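Local coordinates for protein phosphoribosylaminoimidazole-succinocarboxamide synthase (Saccharomyces cerevisiae, PDB 2CNV) that catalyses the ATP-dependent joining of L-aspartate to the carboxylate of CAIR, yielding SAICAR in de novo purine biosynthesis, at residues I115-I120 with A180-E185; R122-G127 with R242-A247; E193-L198 with T216-G221. One frame throughout, in Å; residues are numbered along the deposited sequence. Where two conformers were deposited one is given.

How the contacts relate
The three contacts illustrate how one sheet can carry a hydrophobic core and a ligand site. Strands 113-122, 211-223 and 228-245 share a mixed sheet, 211-223 between the other two. Contacts 1 and 3, centres about 11 Å apart, meet where V119 O accepts a probable hydrogen bond from F218 N; helices 176-183 and 185-208 follow one another. The centre of contact 2 is about 24 Å from that of contact 1 and about 17 Å from that of contact 3. Contact 1 closes before contact 3 opens, contact 2 spans contact 3, and the segments of contacts 1 and 2 alternate. Contacts 1 and 3 reach the sugar of SSS and contact 2 chiefly its phosphate, all from one sheet.

Contact 1: I115-I120 with A180-E185; sequences IPLEVI and AELVGE. Unlike the reference sequence in segment 180-185: E185 (reference Gly). With ASP (aspartic acid), chain C; SSS (N-{[5-amino-1-(5-O-phosphono-beta-D-arabinofuranosyl)-1H-imidazol-4-yl]carbonyl}-L-aspartic acid), chain D.
V183 meets L117, P116 and I115 where the C-terminal end of helix 176-183 packs on the irregular, turn-containing start of strand 113-122, an inner strand of the mixed sheet of SAICAR synthetase. The contact is apolar throughout, and no hydrogen bond joins the two segments.

V183 and L117 carry most of it. They approach tip to tip: L117 CG lies 3.7 Å from V183 CG1, and L117 CD1 lies 3.7 Å from V183 CG2, so both valine methyls rest on the leucine. With CG1 anti to the carbonyl carbon (chi1 -51°), both methyls of V183 face the 115-117 turn, CG1 taking P116 and I115 as well as the leucine. P116 slides past V183 in the opposite direction, its ring atom CD 3.9 Å from V183 CG1, while I115 crosses the valine at about a right angle and offers CG2. L182 adds a looser touch on the more exposed side, L117 CD2 standing 4.3 Å from L182 CD2.

Backbone hydrogen bonds shape each partner separately. P116 is the centre of an inverse gamma turn closed by L117 N and I115 O at 2.7 Å, which brings three consecutive residues round the valine. Beyond V183, G184 leaves the helix with positive phi and stands at the N-cap position of helix 185-208; its backbone angles call for glycine.

Ligand contacts flank the packing at both ends. I120 touches the sugar of SSS through its side chain, with CD1 3.7 Å from C4' and C5'. At the other end a bound aspartic acid, far from SSS, sits at the start of helix 185-208, where L187 N also bonds it. There E185 N donates to the ASP O at 3.1 Å, almost straight at 175°.

Contact 2: R122-G127 with R242-A247; sequences RGYITG and RFWNGA. With SSS (N-{[5-amino-1-(5-O-phosphono-beta-D-arabinofuranosyl)-1H-imidazol-4-yl]carbonyl}-L-aspartic acid), chain D.
W244 and R242, with T126 facing both, bury the most surface here. W244 presents the six-membered part of its indole to two residues of 122-127. T126 comes to the ring's edge, with CB in the ring plane and OG1 3.7 Å from W244 CZ2. Beside them Y124 receives the indole edge on its face in an offset edge-to-face pair, centroids 5.7 Å apart and planes at 75°. A water in the indole plane joins T126 OG1 at 3.0 Å and takes a weak bond from W244 NE1.

T126 also turns CG2 to the aliphatic part of R242, 3.6 Å from its CD, where the two side chains cross obliquely. The arginine chain, extended from CG to NE, carries its guanidinium onward to the SSS phosphate. G127 CA covers one guanidinium face and SSS O2' the opposite one. R242 NH1 donates to SSS O3A and NH2 to SSS O1A, both at 2.9 Å, and D215 forms a salt bridge with NH1. R122 NH1 reaches the same SSS O3A at 2.8 Å and 169°. Two arginines converging on one phosphate oxygen, close to the start of helix 127-136, are part of the phosphate end of the SSS-binding site, where S128 OG also bonds the ligand.

Contact 3: E193-L198 with T216-G221; sequences ELAVKL and TKFEFG. With SSS (N-{[5-amino-1-(5-O-phosphono-beta-D-arabinofuranosyl)-1H-imidazol-4-yl]carbonyl}-L-aspartic acid), chain D.
Segment 193-198 of helix 185-208 packs over segment 216-221 of strand 211-223, the segment axes 10.3 Å apart at closest approach and their N-to-C directions 133° apart, A195 and F218 being the nearest pair by CA. Two phenylalanines on the strand, F218 and F220, point toward the helix and meet L194, A195 and L198, residues spaced along one helical face.

F220 is held mainly round its rim. L198 CD1 lies in the ring plane at the edge, 3.8 Å from F220 CZ, and A195 CB is near that plane at another part of the edge, 3.9 Å from F220 CE2. L194 comes in at a slant, its CG anti to the backbone N (chi1 179°), a torsion that helps carry CD2 to within 3.9 Å of F220 CE1.

F218 lies beside the helix backbone as well as its side chains. Its CE2 is 3.7 Å from A195 O, an oblique approach, while CD2 meets A195 CB and CZ meets L198 CB. On one face of this ring T216 CG2 sits 3.5 Å above the plane, offset toward the rim.

V119 and V121 of the neighbouring strand also touch A195. With no hydrogen bond between the two segments, the contact rests on van der Waals packing and burial of apolar surface.

Contact 1: I115-I120 with A180-E185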
loop_
_atom_site.group_PDB
_atom_site.type_symbol
_atom_site.label_atom_id
_atom_site.label_comp_id
_atom_site.label_asym_id
_atom_site.label_seq_id
_atom_site.Cartn_x
_atom_site.Cartn_y
_atom_site.Cartn_z
ATOM N N ILE A 115 0.762 -0.500 -16.288
ATOM C CA ILE A 115 1.496 -1.758 -16.399
ATOM C C ILE A 115 0.672 -2.738 -15.557
ATOM O O ILE A 115 0.733 -2.699 -14.329
ATOM C CB ILE A 115 2.978 -1.651 -15.925
ATOM C CG1 ILE A 115 3.762 -0.647 -16.790
ATOM C CG2 ILE A 115 3.664 -3.025 -15.967
ATOM C CD1 ILE A 115 5.168 -0.324 -16.277
ATOM N N PRO A 116 -0.143 -3.584 -16.220
ATOM C CA PRO A 116 -1.120 -4.459 -15.546
ATOM C C PRO A 116 -0.502 -5.648 -14.796
ATOM O O PRO A 116 -0.766 -6.806 -15.132
ATOM C CB PRO A 116 -2.022 -4.929 -16.697
ATOM C CG PRO A 116 -1.178 -4.833 -17.906
ATOM C CD PRO A 116 -0.206 -3.719 -17.688
ATOM N N LEU A 117 0.311 -5.340 -13.790
ATOM C CA LEU A 117 0.893 -6.325 -12.892
ATOM C C LEU A 117 0.837 -5.783 -11.480
ATOM O O LEU A 117 0.967 -4.569 -11.260
ATOM C CB LEU A 117 2.371 -6.558 -13.217
ATOM C CG LEU A 117 2.864 -7.251 -14.484
ATOM C CD1 LEU A 117 4.382 -7.155 -14.522
ATOM C CD2 LEU A 117 2.425 -8.718 -14.518
ATOM N N GLU A 118 0.675 -6.688 -10.524
ATOM C CA GLU A 118 0.945 -6.364 -9.141
ATOM C C GLU A 118 2.410 -6.688 -8.876
ATOM O O GLU A 118 2.811 -7.849 -8.841
ATOM C CB GLU A 118 0.019 -7.147 -8.197
ATOM C CG GLU A 118 -1.473 -7.100 -8.561
ATOM C CD GLU A 118 -2.060 -5.692 -8.537
ATOM O OE1 GLU A 118 -2.263 -5.140 -7.435
ATOM O OE2 GLU A 118 -2.335 -5.144 -9.628
ATOM N N VAL A 119 3.209 -5.636 -8.729
ATOM C CA VAL A 119 4.648 -5.781 -8.620
ATOM C C VAL A 119 5.022 -5.961 -7.154
ATOM O O VAL A 119 5.321 -5.007 -6.439
ATOM C CB VAL A 119 5.392 -4.593 -9.269
ATOM C CG1 VAL A 119 6.899 -4.834 -9.262
ATOM C CG2 VAL A 119 4.886 -4.384 -10.693
ATOM N N ILE A 120 4.995 -7.218 -6.728
ATOM C CA ILE A 120 5.268 -7.600 -5.358
ATOM C C ILE A 120 6.748 -7.929 -5.232
ATOM O O ILE A 120 7.327 -8.600 -6.094
ATOM C CB ILE A 120 4.400 -8.825 -4.950
ATOM C CG1 ILE A 120 2.915 -8.429 -4.926
ATOM C CG2 ILE A 120 4.854 -9.421 -3.611
ATOM C CD1 ILE A 120 1.953 -9.611 -4.986
ATOM N N ALA A 180 6.487 -11.459 -18.003
ATOM C CA ALA A 180 7.076 -11.048 -19.284
ATOM C C ALA A 180 6.134 -11.346 -20.461
ATOM O O ALA A 180 6.129 -10.630 -21.456
ATOM C CB ALA A 180 8.400 -11.727 -19.488
ATOM N N GLU A 181 5.349 -12.410 -20.341
ATOM C CA GLU A 181 4.356 -12.746 -21.359
ATOM C C GLU A 181 3.257 -11.704 -21.364
ATOM O O GLU A 181 2.731 -11.332 -22.416
ATOM C CB GLU A 181 3.756 -14.128 -21.088
ATOM C CG GLU A 181 4.733 -15.259 -21.323
ATOM C CD GLU A 181 5.331 -15.211 -22.711
ATOM O OE1 GLU A 181 4.557 -15.022 -23.673
ATOM O OE2 GLU A 181 6.569 -15.349 -22.837
ATOM N N LEU A 182 2.933 -11.227 -20.171
ATOM C CA LEU A 182 1.829 -10.316 -19.974
ATOM C C LEU A 182 2.169 -8.891 -20.388
ATOM O O LEU A 182 1.370 -8.226 -21.048
ATOM C CB LEU A 182 1.383 -10.366 -18.513
ATOM C CG LEU A 182 0.127 -11.135 -18.090
ATOM C CD1 LEU A 182 -0.383 -12.190 -19.084
ATOM C CD2 LEU A 182 0.343 -11.719 -16.696
ATOM N N VAL A 183 3.356 -8.420 -20.019
ATOM C CA VAL A 183 3.694 -7.014 -20.251
ATOM C C VAL A 183 4.939 -6.792 -21.108
ATOM O O VAL A 183 5.354 -5.649 -21.307
ATOM C CB VAL A 183 3.807 -6.210 -18.916
ATOM C CG1 VAL A 183 2.580 -6.427 -18.040
ATOM C CG2 VAL A 183 5.080 -6.570 -18.157
ATOM N N GLY A 184 5.537 -7.872 -21.603
ATOM C CA GLY A 184 6.725 -7.757 -22.441
ATOM C C GLY A 184 8.000 -8.102 -21.691
ATOM O O GLY A 184 8.173 -7.712 -20.539
ATOM N N GLU A 185 8.885 -8.824 -22.377
ATOM C CA GLU A 185 10.122 -9.339 -21.792
ATOM C C GLU A 185 11.057 -8.237 -21.276
ATOM O O GLU A 185 11.562 -8.321 -20.156
ATOM C CB GLU A 185 10.846 -10.239 -22.805
ATOM C CG GLU A 185 9.998 -11.404 -23.331
ATOM C CD GLU A 185 10.790 -12.388 -24.186
ATOM O OE1 GLU A 185 11.983 -12.131 -24.460
ATOM O OE2 GLU A 185 10.206 -13.421 -24.589
HETATM N N ASP C . 10.528 -6.894 -25.317
HETATM C CA ASP C . 9.077 -7.044 -25.013
HETATM C C ASP C . 8.404 -8.167 -25.796
HETATM O O ASP C . 8.453 -9.329 -25.390
HETATM C CB ASP C . 8.327 -5.717 -25.203
HETATM C CG ASP C . 8.223 -4.913 -23.918
HETATM O OD1 ASP C . 9.169 -4.962 -23.110
HETATM O OD2 ASP C . 7.190 -4.234 -23.713
HETATM O OXT ASP C . 7.785 -7.952 -26.839
HETATM P PA SSS D . 0.502 -12.647 -0.054
HETATM O O1A SSS D . -0.620 -12.707 0.944
HETATM O O2A SSS D . 0.142 -13.226 -1.400
HETATM O O3A SSS D . 1.835 -13.076 0.484
HETATM O "O5'" SSS D . 0.695 -11.082 -0.344
HETATM C "C5'" SSS D . 1.412 -10.597 -1.477
HETATM C "C4'" SSS D . 1.509 -9.081 -1.385
HETATM O "O4'" SSS D . 0.206 -8.564 -1.127
HETATM C "C1'" SSS D . 0.305 -7.435 -0.258
HETATM N N9 SSS D . -0.916 -7.252 0.572
HETATM C C4 SSS D . -1.768 -8.141 1.088
HETATM O O6 SSS D . -4.298 -9.297 2.123
HETATM N N3 SSS D . -1.636 -9.500 0.980
HETATM C C6 SSS D . -3.911 -8.193 2.483
HETATM N N6 SSS D . -4.456 -7.523 3.503
HETATM C C61 SSS D . -5.559 -8.039 4.306
HETATM C C62 SSS D . -6.902 -7.730 3.700
HETATM C C63 SSS D . -5.406 -7.339 5.655
HETATM C C64 SSS D . -4.899 -8.314 6.694
HETATM O O65 SSS D . -7.918 -7.936 4.384
HETATM O O66 SSS D . -6.975 -7.280 2.534
HETATM O O67 SSS D . -3.711 -8.208 7.071
HETATM O O68 SSS D . -5.678 -9.190 7.148
HETATM C C5 SSS D . -2.794 -7.514 1.768
HETATM N N7 SSS D . -2.550 -6.193 1.636
HETATM C C8 SSS D . -1.416 -6.050 0.903
HETATM C "C2'" SSS D . 1.623 -7.554 0.503
HETATM O "O2'" SSS D . 1.526 -7.926 1.873
HETATM C "C3'" SSS D . 2.395 -8.616 -0.236
HETATM O "O3'" SSS D . 3.563 -7.944 -0.687
#

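Contact 2: R122-G127 with R242-A247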
loop_
_atom_site.group_PDB
_atom_site.type_symbol
_atom_site.label_atom_id
_atom_site.label_comp_id
_atom_site.label_asym_id
_atom_site.label_seq_id
_atom_site.Cartn_x
_atom_site.Cartn_y
_atom_site.Cartn_z
ATOM N N ARG A 122 9.336 -9.468 -2.190
ATOM C CA ARG A 122 9.359 -10.130 -0.884
ATOM C C ARG A 122 10.796 -10.183 -0.396
ATOM O O ARG A 122 11.658 -10.708 -1.092
ATOM C CB ARG A 122 8.827 -11.558 -1.001
ATOM C CG ARG A 122 7.446 -11.686 -1.655
ATOM C CD ARG A 122 7.035 -13.151 -1.697
ATOM N NE ARG A 122 5.787 -13.330 -2.439
ATOM C CZ ARG A 122 4.583 -13.382 -1.879
ATOM N NH1 ARG A 122 4.448 -13.282 -0.564
ATOM N NH2 ARG A 122 3.511 -13.540 -2.641
ATOM N N GLY A 123 11.061 -9.624 0.779
ATOM C CA GLY A 123 12.392 -9.747 1.385
ATOM C C GLY A 123 12.455 -10.921 2.336
ATOM O O GLY A 123 13.529 -11.401 2.664
ATOM N N TYR A 124 11.283 -11.376 2.778
ATOM C CA TYR A 124 11.151 -12.417 3.787
ATOM C C TYR A 124 10.075 -13.402 3.340
ATOM O O TYR A 124 9.108 -13.009 2.679
ATOM C CB TYR A 124 10.753 -11.804 5.147
ATOM C CG TYR A 124 11.758 -10.820 5.722
ATOM C CD1 TYR A 124 11.923 -9.542 5.165
ATOM C CD2 TYR A 124 12.549 -11.162 6.825
ATOM C CE1 TYR A 124 12.851 -8.645 5.674
ATOM C CE2 TYR A 124 13.485 -10.266 7.343
ATOM C CZ TYR A 124 13.627 -9.011 6.765
ATOM O OH TYR A 124 14.544 -8.112 7.273
ATOM N N ILE A 125 10.223 -14.672 3.698
ATOM C CA ILE A 125 9.239 -15.673 3.272
ATOM C C ILE A 125 8.071 -15.734 4.259
ATOM O O ILE A 125 8.232 -16.127 5.413
ATOM C CB ILE A 125 9.873 -17.078 2.999
ATOM C CG1 ILE A 125 8.883 -17.994 2.254
ATOM C CG2 ILE A 125 10.394 -17.720 4.301
ATOM C CD1 ILE A 125 9.531 -19.216 1.614
ATOM N N THR A 126 6.900 -15.318 3.794
ATOM C CA THR A 126 5.687 -15.294 4.618
ATOM C C THR A 126 4.459 -15.364 3.691
ATOM O O THR A 126 4.619 -15.547 2.485
ATOM C CB THR A 126 5.672 -14.045 5.557
ATOM O OG1 THR A 126 4.611 -14.152 6.511
ATOM C CG2 THR A 126 5.543 -12.736 4.764
ATOM N N GLY A 127 3.251 -15.251 4.246
ATOM C CA GLY A 127 2.027 -15.205 3.429
ATOM C C GLY A 127 1.923 -16.350 2.436
ATOM O O GLY A 127 2.233 -17.489 2.762
ATOM N N ARG A 242 3.540 -5.782 4.331
ATOM C CA ARG A 242 3.533 -6.408 5.647
ATOM C C ARG A 242 4.532 -5.739 6.575
ATOM O O ARG A 242 5.744 -5.838 6.373
ATOM C CB ARG A 242 3.847 -7.902 5.545
ATOM C CG ARG A 242 2.638 -8.750 5.248
ATOM C CD ARG A 242 2.975 -10.237 5.312
ATOM N NE ARG A 242 1.802 -11.031 4.982
ATOM C CZ ARG A 242 1.527 -11.535 3.781
ATOM N NH1 ARG A 242 2.353 -11.357 2.750
ATOM N NH2 ARG A 242 0.407 -12.225 3.611
ATOM N N PHE A 243 4.012 -5.043 7.580
ATOM C CA PHE A 243 4.822 -4.394 8.599
ATOM C C PHE A 243 4.962 -5.322 9.804
ATOM O O PHE A 243 3.970 -5.852 10.302
ATOM C CB PHE A 243 4.171 -3.066 9.039
ATOM C CG PHE A 243 4.439 -1.887 8.113
ATOM C CD1 PHE A 243 4.805 -2.071 6.779
ATOM C CD2 PHE A 243 4.281 -0.585 8.585
ATOM C CE1 PHE A 243 5.037 -0.975 5.936
ATOM C CE2 PHE A 243 4.505 0.516 7.757
ATOM C CZ PHE A 243 4.882 0.324 6.425
ATOM N N TRP A 244 6.197 -5.510 10.256
ATOM C CA TRP A 244 6.498 -6.265 11.467
ATOM C C TRP A 244 7.328 -5.422 12.428
ATOM O O TRP A 244 8.188 -4.648 12.003
ATOM C CB TRP A 244 7.331 -7.513 11.133
ATOM C CG TRP A 244 6.642 -8.573 10.309
ATOM C CD1 TRP A 244 5.300 -8.784 10.186
ATOM C CD2 TRP A 244 7.283 -9.592 9.537
ATOM N NE1 TRP A 244 5.060 -9.860 9.366
ATOM C CE2 TRP A 244 6.262 -10.379 8.956
ATOM C CE3 TRP A 244 8.625 -9.913 9.273
ATOM C CZ2 TRP A 244 6.537 -11.474 8.125
ATOM C CZ3 TRP A 244 8.903 -11.003 8.447
ATOM C CH2 TRP A 244 7.859 -11.771 7.881
ATOM N N ASN A 245 7.092 -5.618 13.721
ATOM C CA ASN A 245 7.960 -5.097 14.776
ATOM C C ASN A 245 9.338 -5.757 14.725
ATOM O O ASN A 245 9.478 -6.970 14.933
ATOM C CB ASN A 245 7.305 -5.313 16.150
ATOM C CG ASN A 245 8.157 -4.787 17.313
ATOM O OD1 ASN A 245 9.381 -4.709 17.233
ATOM N ND2 ASN A 245 7.498 -4.458 18.410
ATOM N N GLY A 246 10.352 -4.936 14.468
ATOM C CA GLY A 246 11.712 -5.415 14.248
ATOM C C GLY A 246 12.372 -5.995 15.480
ATOM O O GLY A 246 13.150 -6.954 15.378
ATOM N N ALA A 247 12.071 -5.410 16.639
ATOM C CA ALA A 247 12.639 -5.853 17.919
ATOM C C ALA A 247 12.143 -7.239 18.320
ATOM O O ALA A 247 12.874 -8.002 18.945
ATOM C CB ALA A 247 12.332 -4.832 19.034
HETATM P PA SSS D . 0.502 -12.647 -0.054
HETATM O O1A SSS D . -0.620 -12.707 0.944
HETATM O O2A SSS D . 0.142 -13.226 -1.400
HETATM O O3A SSS D . 1.835 -13.076 0.484
HETATM O "O5'" SSS D . 0.695 -11.082 -0.344
HETATM C "C5'" SSS D . 1.412 -10.597 -1.477
HETATM C "C4'" SSS D . 1.509 -9.081 -1.385
HETATM O "O4'" SSS D . 0.206 -8.564 -1.127
HETATM C "C1'" SSS D . 0.305 -7.435 -0.258
HETATM N N9 SSS D . -0.916 -7.252 0.572
HETATM C C4 SSS D . -1.768 -8.141 1.088
HETATM O O6 SSS D . -4.298 -9.297 2.123
HETATM N N3 SSS D . -1.636 -9.500 0.980
HETATM C C6 SSS D . -3.911 -8.193 2.483
HETATM N N6 SSS D . -4.456 -7.523 3.503
HETATM C C61 SSS D . -5.559 -8.039 4.306
HETATM C C62 SSS D . -6.902 -7.730 3.700
HETATM C C63 SSS D . -5.406 -7.339 5.655
HETATM C C64 SSS D . -4.899 -8.314 6.694
HETATM O O65 SSS D . -7.918 -7.936 4.384
HETATM O O66 SSS D . -6.975 -7.280 2.534
HETATM O O67 SSS D . -3.711 -8.208 7.071
HETATM O O68 SSS D . -5.678 -9.190 7.148
HETATM C C5 SSS D . -2.794 -7.514 1.768
HETATM N N7 SSS D . -2.550 -6.193 1.636
HETATM C C8 SSS D . -1.416 -6.050 0.903
HETATM C "C2'" SSS D . 1.623 -7.554 0.503
HETATM O "O2'" SSS D . 1.526 -7.926 1.873
HETATM C "C3'" SSS D . 2.395 -8.616 -0.236
HETATM O "O3'" SSS D . 3.563 -7.944 -0.687
HETATM O O HOH W 1 3.031 -12.155 8.084
#

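Contact 3: E193-L198 with T216-G221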
loop_
_atom_site.group_PDB
_atom_site.type_symbol
_atom_site.label_atom_id
_atom_site.label_comp_id
_atom_site.label_asym_id
_atom_site.label_seq_id
_atom_site.Cartn_x
_atom_site.Cartn_y
_atom_site.Cartn_z
ATOM N N GLU A 193 13.737 -5.251 -11.744
ATOM C CA GLU A 193 14.991 -4.660 -11.265
ATOM C C GLU A 193 14.770 -3.381 -10.449
ATOM O O GLU A 193 15.314 -3.241 -9.355
ATOM C CB GLU A 193 15.959 -4.426 -12.436
ATOM C CG GLU A 193 16.467 -5.739 -13.063
ATOM C CD GLU A 193 17.635 -5.558 -14.031
ATOM O OE1 GLU A 193 18.034 -4.410 -14.312
ATOM O OE2 GLU A 193 18.160 -6.581 -14.513
ATOM N N LEU A 194 13.963 -2.461 -10.969
ATOM C CA LEU A 194 13.620 -1.239 -10.242
ATOM C C LEU A 194 12.913 -1.528 -8.906
ATOM O O LEU A 194 13.268 -0.949 -7.878
ATOM C CB LEU A 194 12.764 -0.306 -11.113
ATOM C CG LEU A 194 12.275 1.031 -10.531
ATOM C CD1 LEU A 194 13.421 1.927 -10.051
ATOM C CD2 LEU A 194 11.425 1.763 -11.559
ATOM N N ALA A 195 11.906 -2.402 -8.937
ATOM C CA ALA A 195 11.142 -2.769 -7.726
ATOM C C ALA A 195 12.031 -3.268 -6.581
ATOM O O ALA A 195 11.903 -2.821 -5.438
ATOM C CB ALA A 195 10.088 -3.794 -8.065
ATOM N N VAL A 196 12.934 -4.197 -6.895
ATOM C CA VAL A 196 13.844 -4.747 -5.888
ATOM C C VAL A 196 14.729 -3.649 -5.302
ATOM O O VAL A 196 14.899 -3.565 -4.085
ATOM C CB VAL A 196 14.680 -5.923 -6.453
ATOM C CG1 VAL A 196 15.814 -6.311 -5.493
ATOM C CG2 VAL A 196 13.782 -7.106 -6.714
ATOM N N LYS A 197 15.264 -2.794 -6.168
ATOM C CA LYS A 197 16.073 -1.669 -5.729
ATOM C C LYS A 197 15.308 -0.744 -4.783
ATOM O O LYS A 197 15.788 -0.443 -3.691
ATOM C CB LYS A 197 16.615 -0.890 -6.931
ATOM C CG LYS A 197 17.686 0.118 -6.551
ATOM C CD LYS A 197 18.541 0.518 -7.757
ATOM C CE LYS A 197 17.924 1.679 -8.489
ATOM N NZ LYS A 197 17.971 2.939 -7.687
ATOM N N LEU A 198 14.117 -0.313 -5.195
ATOM C CA LEU A 198 13.274 0.550 -4.366
ATOM C C LEU A 198 12.922 -0.092 -3.032
ATOM O O LEU A 198 13.029 0.545 -1.986
ATOM C CB LEU A 198 11.989 0.929 -5.113
ATOM C CG LEU A 198 12.116 1.714 -6.420
ATOM C CD1 LEU A 198 10.724 1.992 -6.988
ATOM C CD2 LEU A 198 12.926 3.013 -6.252
ATOM N N THR A 216 6.083 -6.018 -0.072
ATOM C CA THR A 216 5.292 -4.868 -0.485
ATOM C C THR A 216 4.765 -5.078 -1.890
ATOM O O THR A 216 5.365 -5.798 -2.694
ATOM C CB THR A 216 6.119 -3.539 -0.432
ATOM O OG1 THR A 216 5.239 -2.407 -0.494
ATOM C CG2 THR A 216 7.123 -3.459 -1.569
ATOM N N LYS A 217 3.645 -4.433 -2.184
ATOM C CA LYS A 217 3.060 -4.455 -3.512
ATOM C C LYS A 217 3.164 -3.061 -4.120
ATOM O O LYS A 217 2.566 -2.123 -3.622
ATOM C CB LYS A 217 1.601 -4.914 -3.421
ATOM C CG LYS A 217 0.867 -5.039 -4.748
ATOM C CD LYS A 217 -0.412 -5.867 -4.593
ATOM C CE LYS A 217 -1.521 -5.085 -3.900
ATOM N NZ LYS A 217 -2.652 -5.962 -3.464
ATOM N N PHE A 218 3.958 -2.923 -5.174
ATOM C CA PHE A 218 4.018 -1.671 -5.922
ATOM C C PHE A 218 3.088 -1.764 -7.122
ATOM O O PHE A 218 2.793 -2.859 -7.616
ATOM C CB PHE A 218 5.432 -1.402 -6.462
ATOM C CG PHE A 218 6.479 -1.145 -5.409
ATOM C CD1 PHE A 218 6.408 -0.035 -4.578
ATOM C CD2 PHE A 218 7.585 -1.983 -5.301
ATOM C CE1 PHE A 218 7.394 0.209 -3.623
ATOM C CE2 PHE A 218 8.576 -1.740 -4.364
ATOM C CZ PHE A 218 8.477 -0.647 -3.516
ATOM N N GLU A 219 2.626 -0.608 -7.589
ATOM C CA GLU A 219 2.078 -0.511 -8.929
ATOM C C GLU A 219 2.928 0.477 -9.704
ATOM O O GLU A 219 3.294 1.533 -9.187
ATOM C CB GLU A 219 0.615 -0.069 -8.918
ATOM C CG GLU A 219 -0.028 -0.125 -10.306
ATOM C CD GLU A 219 -1.512 0.224 -10.312
ATOM O OE1 GLU A 219 -2.138 0.206 -9.237
ATOM O OE2 GLU A 219 -2.052 0.508 -11.404
ATOM N N PHE A 220 3.244 0.116 -10.941
ATOM C CA PHE A 220 4.059 0.957 -11.794
ATOM C C PHE A 220 3.284 1.313 -13.050
ATOM O O PHE A 220 2.407 0.568 -13.482
ATOM C CB PHE A 220 5.350 0.241 -12.200
ATOM C CG PHE A 220 6.378 0.150 -11.111
ATOM C CD1 PHE A 220 7.118 1.266 -10.729
ATOM C CD2 PHE A 220 6.636 -1.065 -10.494
ATOM C CE1 PHE A 220 8.093 1.166 -9.724
ATOM C CE2 PHE A 220 7.600 -1.172 -9.488
ATOM C CZ PHE A 220 8.328 -0.059 -9.105
ATOM N N GLY A 221 3.611 2.466 -13.615
ATOM C CA GLY A 221 3.061 2.898 -14.888
ATOM C C GLY A 221 4.216 3.178 -15.828
ATOM O O GLY A 221 5.384 3.039 -15.451
HETATM P PA SSS D . 0.502 -12.647 -0.054
HETATM O O1A SSS D . -0.620 -12.707 0.944
HETATM O O2A SSS D . 0.142 -13.226 -1.400
HETATM O O3A SSS D . 1.835 -13.076 0.484
HETATM O "O5'" SSS D . 0.695 -11.082 -0.344
HETATM C "C5'" SSS D . 1.412 -10.597 -1.477
HETATM C "C4'" SSS D . 1.509 -9.081 -1.385
HETATM O "O4'" SSS D . 0.206 -8.564 -1.127
HETATM C "C1'" SSS D . 0.305 -7.435 -0.258
HETATM N N9 SSS D . -0.916 -7.252 0.572
HETATM C C4 SSS D . -1.768 -8.141 1.088
HETATM O O6 SSS D . -4.298 -9.297 2.123
HETATM N N3 SSS D . -1.636 -9.500 0.980
HETATM C C6 SSS D . -3.911 -8.193 2.483
HETATM N N6 SSS D . -4.456 -7.523 3.503
HETATM C C61 SSS D . -5.559 -8.039 4.306
HETATM C C62 SSS D . -6.902 -7.730 3.700
HETATM C C63 SSS D . -5.406 -7.339 5.655
HETATM C C64 SSS D . -4.899 -8.314 6.694
HETATM O O65 SSS D . -7.918 -7.936 4.384
HETATM O O66 SSS D . -6.975 -7.280 2.534
HETATM O O67 SSS D . -3.711 -8.208 7.071
HETATM O O68 SSS D . -5.678 -9.190 7.148
HETATM C C5 SSS D . -2.794 -7.514 1.768
HETATM N N7 SSS D . -2.550 -6.193 1.636
HETATM C C8 SSS D . -1.416 -6.050 0.903
HETATM C "C2'" SSS D . 1.623 -7.554 0.503
HETATM O "O2'" SSS D . 1.526 -7.926 1.873
HETATM C "C3'" SSS D . 2.395 -8.616 -0.236
HETATM O "O3'" SSS D . 3.563 -7.944 -0.687
#